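Long-range contacts in periplasmic beta-glucosidase (Pseudomonas aeruginosa, PDB 6R5T), which probably hydrolyses terminal, non-reducing beta-D-glucosyl residues with release of beta-D-glucose, as a periplasmic glycoside hydrolase of family 3: residues N51-P56 with D117-S122; H76-A81 with W398-V403. The protein carries 1 engineered substitution. All coordinates share one frame; numbering follows the deposited sequence.

Contact 1 (N51-P56 with D117-S122); sequences NTVTRP and DGLDMS. With GAL (beta-D-galactopyranose), chain C.
With CG of D117 and CG of L119 both set anti to their own carbonyl carbons (chi1 near -70° in both), the two side chains come up against the backbone of T52-V53. CB of D117 packs 3.4 Å from O of V53, and the CD2 methyl of L119 lies 3.5 Å from O of T52, while its CD1 branch meets CB of V53. The D117 carboxylate reaches the other segment through water: one molecule donates to both OD2 of D117 and O of V53 (2.7 Å from that carbonyl), and a second accepts from N of R55 at 2.9 Å and donates to OD1. R349 and R85 form salt bridges to OD1 and OD2, so the carboxylate is probably held as an anion. G118, at positive phi, closes a Schellman motif at the end of helix 100-116. At the far end of 51-56, N51 ND2 donates to O3 of the bound galactose (2.9 Å, 156° at the hydrogen). The contact thus joins the start of helix 55-65, with T54 at its N-cap position, to the turn between helix 100-116 and strand 121-122, and strand 75-78 runs between strands 48-50 and 121-122.

Contact 2 (H76-A81 with W398-V403); sequences HAYDVA and WSAAGV. With BGC (beta-D-glucopyranose), chain B; GAL (beta-D-galactopyranose), chain C.
D79 and W398 meet at the mouth of the family 3 TIM-barrel domain, where the loop after strand 75-78 faces a loop of the C-terminal domain, and together they line the sugar pocket. Their flat groups are steeply inclined, the carboxylate plane 60° from the indole plane, with OD2 of D79 3.6 Å from CZ3 of W398. The D79 carboxylate grips glucose with both oxygens: O2 of the sugar donates to OD1 (2.5 Å) and O3 to OD2 (2.7 Å). The six-membered ring of W398 reaches past D79 to the disaccharide, its CH2 3.3 Å from O4 of galactose and also near C4 of glucose, so both domains contribute to the pocket here. R137, which bonds to the glucose, also packs on W398.

Beside the pocket, Y78 extends with CG anti to its backbone N (chi1 -165°) and points the hydroxyl end of its ring at the type II' turn S399-G402, OH lying 3.1 Å from C of A400. A401 N sits at the ring edge, close to its plane, and CE2 lies 3.7 Å from CB of A400. That methyl also presses on O of D79, while CB of A81 packs against CB of W398. Water completes the joint between the backbones: one molecule links O of D79 to N of A400, and another donates to O of W398 at 2.7 Å and more weakly accepts from N of A81.

In the fold
Both contacts are partly buried and draw on neighbouring strands of one parallel sheet, 75-78 and 121-122. Contact 1 stays within the N-terminal domain, its centre about 21 Å from that of the chain, and ties helix ends and loops around an aspartate paired with arginines. Contact 2, centred nearer the middle of the chain (about 13 Å between the two centres), joins two domains by aromatic and methyl packing, and its aspartate serves the sugar instead. Water bridges backbone atoms in contact 2 but carboxylate and backbone in contact 1. The two touch directly: S122 OG probably bonds to V80 O, and D120 OD2 to H76 N. Each also reaches the same galactose.

Contact 1 (N51-P56 with D117-S122)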
loop_
_atom_site.group_PDB
_atom_site.type_symbol
_atom_site.label_atom_id
_atom_site.label_comp_id
_atom_site.label_asym_id
_atom_site.label_seq_id
_atom_site.Cartn_x
_atom_site.Cartn_y
_atom_site.Cartn_z
ATOM N N ASN A 51 8.407 -30.514 -13.926
ATOM C CA ASN A 51 8.880 -29.936 -15.212
ATOM C C ASN A 51 9.339 -31.010 -16.201
ATOM O O ASN A 51 9.892 -30.607 -17.229
ATOM C CB ASN A 51 9.975 -28.899 -14.975
ATOM C CG ASN A 51 9.466 -27.551 -14.493
ATOM O OD1 ASN A 51 8.266 -27.322 -14.455
ATOM N ND2 ASN A 51 10.377 -26.695 -14.058
ATOM N N THR A 52 9.040 -32.298 -15.984
ATOM C CA THR A 52 9.181 -33.348 -17.034
ATOM C C THR A 52 7.774 -33.683 -17.515
ATOM O O THR A 52 6.959 -34.068 -16.682
ATOM C CB THR A 52 9.922 -34.577 -16.474
ATOM O OG1 THR A 52 11.256 -34.160 -16.209
ATOM C CG2 THR A 52 9.861 -35.763 -17.390
ATOM N N VAL A 53 7.458 -33.496 -18.805
ATOM C CA VAL A 53 6.031 -33.311 -19.192
ATOM C C VAL A 53 5.599 -34.099 -20.434
ATOM O O VAL A 53 4.559 -33.750 -21.005
ATOM C CB VAL A 53 5.734 -31.815 -19.418
ATOM C CG1 VAL A 53 6.056 -31.033 -18.140
ATOM C CG2 VAL A 53 6.494 -31.278 -20.602
ATOM N N THR A 54 6.382 -35.065 -20.878
ATOM C CA THR A 54 5.962 -35.896 -22.032
ATOM C C THR A 54 5.965 -37.362 -21.622
ATOM O O THR A 54 6.745 -37.739 -20.751
ATOM C CB THR A 54 6.821 -35.685 -23.275
ATOM O OG1 THR A 54 8.071 -36.328 -23.055
ATOM C CG2 THR A 54 7.045 -34.220 -23.587
ATOM N N ARG A 55 5.111 -38.126 -22.257
ATOM C CA ARG A 55 4.950 -39.560 -21.902
ATOM C C ARG A 55 6.300 -40.280 -21.950
ATOM O O ARG A 55 6.662 -40.966 -20.990
ATOM C CB ARG A 55 3.932 -40.267 -22.787
ATOM C CG ARG A 55 4.001 -41.775 -22.566
ATOM C CD ARG A 55 3.174 -42.479 -23.591
ATOM N NE ARG A 55 1.763 -42.364 -23.305
ATOM C CZ ARG A 55 0.821 -43.139 -23.842
ATOM N NH1 ARG A 55 1.137 -44.119 -24.690
ATOM N NH2 ARG A 55 -0.426 -42.975 -23.471
ATOM N N PRO A 56 7.095 -40.201 -23.041
ATOM C CA PRO A 56 8.368 -40.922 -23.052
ATOM C C PRO A 56 9.329 -40.518 -21.931
ATOM O O PRO A 56 10.050 -41.356 -21.394
ATOM C CB PRO A 56 8.981 -40.692 -24.441
ATOM C CG PRO A 56 8.000 -39.808 -25.196
ATOM C CD PRO A 56 6.750 -39.611 -24.350
ATOM N N ASP A 117 -0.380 -36.731 -21.075
ATOM C CA ASP A 117 1.084 -36.693 -21.243
ATOM C C ASP A 117 1.794 -37.360 -20.056
ATOM O O ASP A 117 3.028 -37.370 -20.096
ATOM C CB ASP A 117 1.587 -35.264 -21.446
ATOM C CG ASP A 117 1.187 -34.675 -22.796
ATOM O OD1 ASP A 117 0.880 -35.477 -23.751
ATOM O OD2 ASP A 117 1.238 -33.435 -22.940
ATOM N N GLY A 118 1.044 -37.891 -19.072
ATOM C CA GLY A 118 1.657 -38.629 -17.956
ATOM C C GLY A 118 1.783 -37.831 -16.679
ATOM O O GLY A 118 2.234 -38.387 -15.655
ATOM N N LEU A 119 1.369 -36.563 -16.676
ATOM C CA LEU A 119 1.403 -35.803 -15.402
ATOM C C LEU A 119 0.325 -36.224 -14.409
ATOM O O LEU A 119 -0.816 -36.498 -14.780
ATOM C CB LEU A 119 1.257 -34.311 -15.739
ATOM C CG LEU A 119 2.485 -33.753 -16.447
ATOM C CD1 LEU A 119 2.115 -32.464 -17.192
ATOM C CD2 LEU A 119 3.669 -33.556 -15.493
ATOM N N ASP A 120 0.657 -36.178 -13.108
ATOM C CA ASP A 120 -0.240 -36.553 -12.012
ATOM C C ASP A 120 -0.742 -35.333 -11.238
ATOM O O ASP A 120 -1.667 -35.489 -10.462
ATOM C CB ASP A 120 0.482 -37.404 -10.972
ATOM C CG ASP A 120 1.186 -38.626 -11.520
ATOM O OD1 ASP A 120 0.457 -39.478 -12.105
ATOM O OD2 ASP A 120 2.432 -38.663 -11.493
ATOM N N MET A 121 -0.069 -34.185 -11.363
ATOM C CA MET A 121 -0.312 -33.053 -10.437
ATOM C C MET A 121 -0.045 -31.728 -11.158
ATOM O O MET A 121 0.906 -31.614 -11.928
ATOM C CB MET A 121 0.568 -33.162 -9.202
ATOM C CG MET A 121 0.419 -31.948 -8.275
ATOM S SD MET A 121 1.593 -31.982 -6.883
ATOM C CE MET A 121 0.874 -33.283 -5.915
ATOM N N SER A 122 -0.899 -30.758 -10.886
ATOM C CA SER A 122 -0.611 -29.362 -11.261
ATOM C C SER A 122 -0.431 -28.514 -10.009
ATOM O O SER A 122 -1.222 -28.620 -9.075
ATOM C CB SER A 122 -1.686 -28.781 -12.133
ATOM O OG SER A 122 -1.305 -27.437 -12.501
HETATM C C1 GAL C . 9.757 -22.222 -10.332
HETATM C C2 GAL C . 9.278 -23.158 -11.460
HETATM C C3 GAL C . 10.317 -23.108 -12.585
HETATM C C4 GAL C . 10.456 -21.639 -13.051
HETATM C C5 GAL C . 10.814 -20.769 -11.829
HETATM C C6 GAL C . 10.833 -19.286 -12.180
HETATM O O2 GAL C . 9.142 -24.474 -10.949
HETATM O O3 GAL C . 9.825 -23.921 -13.670
HETATM O O4 GAL C . 9.153 -21.287 -13.572
HETATM O O5 GAL C . 9.805 -20.877 -10.764
HETATM O O6 GAL C . 11.104 -18.520 -10.980
HETATM O O HOH W 1 3.681 -32.154 -22.938
HETATM O O HOH W 2 3.308 -37.007 -24.237
#

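Contact 2 (H76-A81 with W398-V403)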
loop_
_atom_site.group_PDB
_atom_site.type_symbol
_atom_site.label_atom_id
_atom_site.label_comp_id
_atom_site.label_asym_id
_atom_site.label_seq_id
_atom_site.Cartn_x
_atom_site.Cartn_y
_atom_site.Cartn_z
ATOM N N HIS A 76 4.634 -36.956 -10.854
ATOM C CA HIS A 76 5.165 -35.930 -11.785
ATOM C C HIS A 76 4.232 -34.731 -11.786
ATOM O O HIS A 76 3.016 -34.921 -12.005
ATOM C CB HIS A 76 5.331 -36.496 -13.209
ATOM C CG HIS A 76 6.510 -37.389 -13.328
ATOM N ND1 HIS A 76 6.449 -38.712 -12.900
ATOM C CD2 HIS A 76 7.777 -37.171 -13.782
ATOM C CE1 HIS A 76 7.662 -39.229 -13.080
ATOM N NE2 HIS A 76 8.470 -38.338 -13.630
ATOM N N ALA A 77 4.805 -33.561 -11.551
ATOM C CA ALA A 77 4.024 -32.315 -11.467
ATOM C C ALA A 77 4.470 -31.317 -12.520
ATOM O O ALA A 77 5.604 -31.359 -13.014
ATOM C CB ALA A 77 4.120 -31.767 -10.058
ATOM N N TYR A 78 3.573 -30.359 -12.758
ATOM C CA TYR A 78 3.839 -29.213 -13.655
ATOM C C TYR A 78 2.919 -28.055 -13.302
ATOM O O TYR A 78 1.982 -28.206 -12.560
ATOM C CB TYR A 78 3.656 -29.673 -15.079
ATOM C CG TYR A 78 4.190 -28.802 -16.186
ATOM C CD1 TYR A 78 5.435 -28.204 -16.113
ATOM C CD2 TYR A 78 3.438 -28.627 -17.330
ATOM C CE1 TYR A 78 5.936 -27.439 -17.154
ATOM C CE2 TYR A 78 3.936 -27.883 -18.395
ATOM C CZ TYR A 78 5.188 -27.300 -18.296
ATOM O OH TYR A 78 5.709 -26.589 -19.343
ATOM N N ASP A 79 3.255 -26.896 -13.831
ATOM C CA ASP A 79 2.534 -25.601 -13.664
ATOM C C ASP A 79 1.507 -25.521 -14.804
ATOM O O ASP A 79 1.699 -24.795 -15.755
ATOM C CB ASP A 79 3.549 -24.468 -13.637
ATOM C CG ASP A 79 4.296 -24.354 -12.316
ATOM O OD1 ASP A 79 3.600 -24.180 -11.277
ATOM O OD2 ASP A 79 5.555 -24.391 -12.307
ATOM N N VAL A 80 0.443 -26.285 -14.682
ATOM C CA VAL A 80 -0.699 -26.267 -15.604
ATOM C C VAL A 80 -1.682 -25.261 -15.015
ATOM O O VAL A 80 -2.478 -25.596 -14.183
ATOM C CB VAL A 80 -1.276 -27.665 -15.820
ATOM C CG1 VAL A 80 -2.411 -27.602 -16.765
ATOM C CG2 VAL A 80 -0.235 -28.619 -16.361
ATOM N N ALA A 81 -1.461 -24.005 -15.345
ATOM C CA ALA A 81 -2.146 -22.859 -14.701
ATOM C C ALA A 81 -3.448 -22.516 -15.431
ATOM O O ALA A 81 -4.448 -22.276 -14.766
ATOM C CB ALA A 81 -1.186 -21.699 -14.705
ATOM N N TRP A 398 2.835 -18.138 -17.822
ATOM C CA TRP A 398 2.578 -19.492 -17.256
ATOM C C TRP A 398 1.779 -20.287 -18.290
ATOM O O TRP A 398 0.696 -20.820 -17.993
ATOM C CB TRP A 398 1.910 -19.440 -15.875
ATOM C CG TRP A 398 2.813 -18.863 -14.796
ATOM C CD1 TRP A 398 2.671 -17.652 -14.182
ATOM C CD2 TRP A 398 3.969 -19.474 -14.175
ATOM N NE1 TRP A 398 3.715 -17.436 -13.295
ATOM C CE2 TRP A 398 4.496 -18.552 -13.242
ATOM C CE3 TRP A 398 4.618 -20.711 -14.310
ATOM C CZ2 TRP A 398 5.624 -18.828 -12.468
ATOM C CZ3 TRP A 398 5.745 -20.974 -13.562
ATOM C CH2 TRP A 398 6.256 -20.041 -12.660
ATOM N N SER A 399 2.363 -20.362 -19.469
ATOM C CA SER A 399 1.703 -21.009 -20.630
ATOM C C SER A 399 2.099 -22.481 -20.729
ATOM O O SER A 399 1.714 -23.110 -21.721
ATOM C CB SER A 399 2.017 -20.260 -21.887
ATOM O OG SER A 399 3.398 -20.244 -22.146
ATOM N N ALA A 400 2.745 -23.050 -19.708
ATOM C CA ALA A 400 2.910 -24.517 -19.602
ATOM C C ALA A 400 3.540 -25.055 -20.904
ATOM O O ALA A 400 4.549 -24.510 -21.323
ATOM C CB ALA A 400 1.560 -25.150 -19.267
ATOM N N ALA A 401 2.953 -26.083 -21.497
ATOM C CA ALA A 401 3.501 -26.725 -22.715
ATOM C C ALA A 401 2.896 -26.120 -23.977
ATOM O O ALA A 401 3.058 -26.707 -25.068
ATOM C CB ALA A 401 3.281 -28.199 -22.656
ATOM N N GLY A 402 2.233 -24.970 -23.868
ATOM C CA GLY A 402 1.714 -24.294 -25.068
ATOM C C GLY A 402 2.821 -23.971 -26.043
ATOM O O GLY A 402 3.908 -23.475 -25.651
ATOM N N VAL A 403 2.495 -24.145 -27.314
ATOM C CA VAL A 403 3.437 -23.907 -28.421
ATOM C C VAL A 403 3.026 -22.606 -29.093
ATOM O O VAL A 403 1.958 -22.578 -29.729
ATOM C CB VAL A 403 3.349 -25.086 -29.405
ATOM C CG1 VAL A 403 4.302 -24.879 -30.549
ATOM C CG2 VAL A 403 3.616 -26.407 -28.719
HETATM C C2 BGC B . 5.165 -22.412 -9.267
HETATM C C3 BGC B . 6.590 -22.953 -9.035
HETATM C C4 BGC B . 7.550 -21.789 -9.404
HETATM C C5 BGC B . 7.226 -20.632 -8.442
HETATM C C6 BGC B . 8.047 -19.391 -8.717
HETATM C C1 BGC B . 4.956 -21.161 -8.406
HETATM O O1 BGC B . 3.697 -20.691 -8.778
HETATM O O2 BGC B . 4.129 -23.337 -8.958
HETATM O O3 BGC B . 6.819 -24.056 -9.935
HETATM O O4 BGC B . 8.894 -22.250 -9.190
HETATM O O5 BGC B . 5.936 -20.175 -8.720
HETATM O O6 BGC B . 7.720 -18.372 -7.766
HETATM C C1 GAL C . 9.757 -22.222 -10.332
HETATM C C2 GAL C . 9.278 -23.158 -11.460
HETATM C C3 GAL C . 10.317 -23.108 -12.585
HETATM C C4 GAL C . 10.456 -21.639 -13.051
HETATM C C5 GAL C . 10.814 -20.769 -11.829
HETATM C C6 GAL C . 10.833 -19.286 -12.180
HETATM O O2 GAL C . 9.142 -24.474 -10.949
HETATM O O3 GAL C . 9.825 -23.921 -13.670
HETATM O O4 GAL C . 9.153 -21.287 -13.572
HETATM O O5 GAL C . 9.805 -20.877 -10.764
HETATM O O6 GAL C . 11.104 -18.520 -10.980
HETATM O O HOH W 3 3.298 -22.747 -16.837
HETATM O O HOH W 4 -1.095 -22.875 -18.097
#